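Side-chain contact in bifunctional cytochrome P450/NADPH--P450 reductase (Deinococcus aerius, PDB 7F3H), which hydroxylates organic substrates with oxygen activated at its heme, probably using electrons that its fused reductase passes on from NADPH: residues A[103-108]-A[246-251]. Sequence-based numbering, arbitrary orientation.
Sequences AHRILL and PETGER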
ATOM      1  N   ALA A 103      15.935 -13.270   1.823  1.00 42.79           N
ATOM      2  CA  ALA A 103      14.473 -13.225   1.847  1.00 38.84           C
ATOM      3  C   ALA A 103      13.909 -12.958   0.464  1.00 31.76           C
ATOM      4  O   ALA A 103      12.971 -13.627   0.039  1.00 34.09           O
ATOM      5  CB  ALA A 103      13.995 -12.160   2.832  1.00 34.03           C
ATOM      6  N   HIS A 104      14.483 -12.002  -0.258  1.00 31.20           N
ATOM      7  CA  HIS A 104      13.993 -11.659  -1.586  1.00 34.88           C
ATOM      8  C   HIS A 104      13.959 -12.899  -2.476  1.00 34.39           C
ATOM      9  O   HIS A 104      12.912 -13.260  -3.037  1.00 30.17           O
ATOM     10  CB  HIS A 104      14.887 -10.553  -2.179  1.00 32.27           C
ATOM     11  CG  HIS A 104      14.540 -10.174  -3.587  1.00 35.91           C
ATOM     12  ND1 HIS A 104      13.330  -9.605  -3.931  1.00 34.25           N
ATOM     13  CD2 HIS A 104      15.238 -10.302  -4.743  1.00 32.37           C
ATOM     14  CE1 HIS A 104      13.305  -9.388  -5.235  1.00 35.15           C
ATOM     15  NE2 HIS A 104      14.448  -9.807  -5.750  1.00 33.89           N
ATOM     16  N   ARG A 105      15.104 -13.582  -2.600  1.00 34.95           N
ATOM     17  CA  ARG A 105      15.162 -14.734  -3.493  1.00 32.82           C
ATOM     18  C   ARG A 105      14.287 -15.877  -2.993  1.00 32.86           C
ATOM     19  O   ARG A 105      13.710 -16.603  -3.800  1.00 34.21           O
ATOM     20  CB  ARG A 105      16.603 -15.166  -3.679  1.00 38.76           C
ATOM     21  CG  ARG A 105      17.439 -14.117  -4.423  1.00 35.94           C
ATOM     22  CD  ARG A 105      18.837 -14.638  -4.629  1.00 36.80           C
ATOM     23  NE  ARG A 105      19.576 -14.853  -3.377  1.00 38.97           N
ATOM     24  CZ  ARG A 105      20.358 -13.936  -2.809  1.00 39.53           C
ATOM     25  NH1 ARG A 105      20.487 -12.735  -3.373  1.00 29.38           N
ATOM     26  NH2 ARG A 105      21.018 -14.219  -1.683  1.00 38.38           N
ATOM     27  N   ILE A 106      14.161 -16.055  -1.676  1.00 38.49           N
ATOM     28  CA  ILE A 106      13.288 -17.106  -1.158  1.00 31.73           C
ATOM     29  C   ILE A 106      11.817 -16.785  -1.441  1.00 32.82           C
ATOM     30  O   ILE A 106      11.050 -17.647  -1.892  1.00 29.27           O
ATOM     31  CB  ILE A 106      13.542 -17.331   0.345  1.00 33.92           C
ATOM     32  CG1 ILE A 106      14.916 -17.988   0.562  1.00 41.02           C
ATOM     33  CG2 ILE A 106      12.412 -18.179   0.955  1.00 33.61           C
ATOM     34  CD1 ILE A 106      15.216 -18.347   2.005  1.00 33.53           C
ATOM     35  N   LEU A 107      11.404 -15.544  -1.190  1.00 30.46           N
ATOM     36  CA  LEU A 107       9.980 -15.210  -1.178  1.00 37.59           C
ATOM     37  C   LEU A 107       9.391 -14.883  -2.556  1.00 33.81           C
ATOM     38  O   LEU A 107       8.205 -15.185  -2.755  1.00 32.90           O
ATOM     39  CB  LEU A 107       9.714 -14.047  -0.211  1.00 37.84           C
ATOM     40  CG  LEU A 107       9.788 -14.408   1.288  1.00 33.88           C
ATOM     41  CD1 LEU A 107       9.683 -13.169   2.172  1.00 29.16           C
ATOM     42  CD2 LEU A 107       8.778 -15.477   1.709  1.00 26.25           C
ATOM     43  N   LEU A 108      10.169 -14.334  -3.527  1.00 33.01           N
ATOM     44  CA  LEU A 108       9.623 -14.064  -4.868  1.00 29.27           C
ATOM     45  C   LEU A 108       8.793 -15.183  -5.462  1.00 31.82           C
ATOM     46  O   LEU A 108       7.700 -14.896  -5.983  1.00 30.41           O
ATOM     47  CB  LEU A 108      10.675 -13.725  -5.938  1.00 28.46           C
ATOM     48  CG  LEU A 108      11.157 -12.307  -6.153  1.00 39.78           C
ATOM     49  CD1 LEU A 108      12.295 -12.250  -7.162  1.00 36.37           C
ATOM     50  CD2 LEU A 108       9.912 -11.586  -6.747  1.00 28.72           C
ATOM     51  N   PRO A 246      18.629 -20.221  -3.071  1.00 54.47           N
ATOM     52  CA  PRO A 246      19.373 -20.974  -4.100  1.00 47.88           C
ATOM     53  C   PRO A 246      20.783 -20.450  -4.348  1.00 50.55           C
ATOM     54  O   PRO A 246      21.576 -21.087  -5.050  1.00 58.13           O
ATOM     55  CB  PRO A 246      18.501 -20.815  -5.355  1.00 41.20           C
ATOM     56  CG  PRO A 246      17.605 -19.677  -5.085  1.00 42.44           C
ATOM     57  CD  PRO A 246      17.395 -19.613  -3.603  1.00 46.66           C
ATOM     58  N   GLU A 247      21.153 -19.347  -3.704  1.00 47.29           N
ATOM     59  CA  GLU A 247      22.465 -18.749  -3.889  1.00 47.80           C
ATOM     60  C   GLU A 247      23.441 -19.121  -2.779  1.00 55.97           C
ATOM     61  O   GLU A 247      24.567 -19.542  -3.064  1.00 63.86           O
ATOM     62  CB  GLU A 247      22.331 -17.223  -3.988  1.00 48.02           C
ATOM     63  CG  GLU A 247      23.439 -16.544  -4.752  1.00 46.50           C
ATOM     64  CD  GLU A 247      23.360 -15.031  -4.650  1.00 57.60           C
ATOM     65  OE1 GLU A 247      22.598 -14.404  -5.430  1.00 54.24           O
ATOM     66  OE2 GLU A 247      24.062 -14.467  -3.781  1.00 58.17           O
ATOM     67  N   THR A 248      23.047 -18.964  -1.511  1.00 52.13           N
ATOM     68  CA  THR A 248      23.931 -19.234  -0.387  1.00 42.31           C
ATOM     69  C   THR A 248      23.643 -20.572   0.255  1.00 48.25           C
ATOM     70  O   THR A 248      24.412 -21.005   1.122  1.00 58.08           O
ATOM     71  CB  THR A 248      23.838 -18.132   0.687  1.00 49.27           C
ATOM     72  OG1 THR A 248      22.510 -18.066   1.217  1.00 52.98           O
ATOM     73  CG2 THR A 248      24.195 -16.769   0.111  1.00 47.59           C
ATOM     74  N   GLY A 249      22.542 -21.220  -0.109  1.00 50.68           N
ATOM     75  CA  GLY A 249      22.244 -22.513   0.464  1.00 50.28           C
ATOM     76  C   GLY A 249      21.662 -22.436   1.854  1.00 59.05           C
ATOM     77  O   GLY A 249      21.463 -23.483   2.487  1.00 62.78           O
ATOM     78  N   GLU A 250      21.365 -21.228   2.343  1.00 55.98           N
ATOM     79  CA  GLU A 250      20.947 -20.981   3.718  1.00 56.17           C
ATOM     80  C   GLU A 250      19.436 -20.803   3.842  1.00 51.12           C
ATOM     81  O   GLU A 250      18.772 -20.316   2.927  1.00 52.93           O
ATOM     82  CB  GLU A 250      21.649 -19.720   4.235  1.00 54.38           C
ATOM     83  CG  GLU A 250      23.180 -19.847   4.278  1.00 59.96           C
ATOM     84  CD  GLU A 250      23.875 -18.573   4.737  1.00 63.29           C
ATOM     85  OE1 GLU A 250      23.355 -17.902   5.653  1.00 62.96           O
ATOM     86  OE2 GLU A 250      24.953 -18.252   4.187  1.00 62.82           O
ATOM     87  N   ARG A 251      18.899 -21.201   4.996  1.00 48.76           N
ATOM     88  CA  ARG A 251      17.518 -20.901   5.342  1.00 49.38           C
ATOM     89  C   ARG A 251      17.450 -19.557   6.061  1.00 48.72           C
ATOM     90  O   ARG A 251      18.470 -18.989   6.476  1.00 42.49           O
ATOM     91  CB  ARG A 251      16.910 -21.991   6.227  1.00 52.88           C
ATOM     92  CG  ARG A 251      16.507 -23.266   5.501  1.00 52.96           C
ATOM     93  CD  ARG A 251      15.807 -24.258   6.422  1.00 54.96           C
ATOM     94  NE  ARG A 251      16.730 -24.841   7.402  1.00 67.26           N
ATOM     95  CZ  ARG A 251      16.822 -24.473   8.685  1.00 72.24           C
ATOM     96  NH1 ARG A 251      16.028 -23.524   9.180  1.00 63.44           N
ATOM     97  NH2 ARG A 251      17.703 -25.073   9.487  1.00 71.83           N
TER
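Arg105 of helix 98-107 faces Pro246 and Glu247 in the loop that joins helices 236-242 and 254-285 of the cytochrome P450 fold. The backbones stay apart, Arg105 CA lying 7.6 Å from Pro246 CA, and side chains bridge the gap at the protein surface. The carboxylate of Glu247 stacks over one face of the Arg105 guanidinium, the two planes 25° apart. Glu247 OE1 lies 3.4 Å from Arg105 NH1, well out of the guanidinium plane. The pair is thus held by its opposite charges, with the N-H bonds of the guanidinium aimed elsewhere. The Arg105 chain bends at chi3 (-64°), and the guanidinium ends with one face against the Glu247 carboxylate. Arg105 NH2 has a second carboxylate partner, Asp245, which also accepts a hydrogen bond from Thr248 OG1. A leucine in place of Arg105 would probably leave Glu247 and Asp245 without their shared positive partner and the Glu247 carboxylate freer to turn. Deeper in, Ile106 packs against Leu239 of helix 236-242 and against Ala243 and Leu252 in the loop. Its extended CG1 branch carries CD1 to 4.2 Å from Glu250 O.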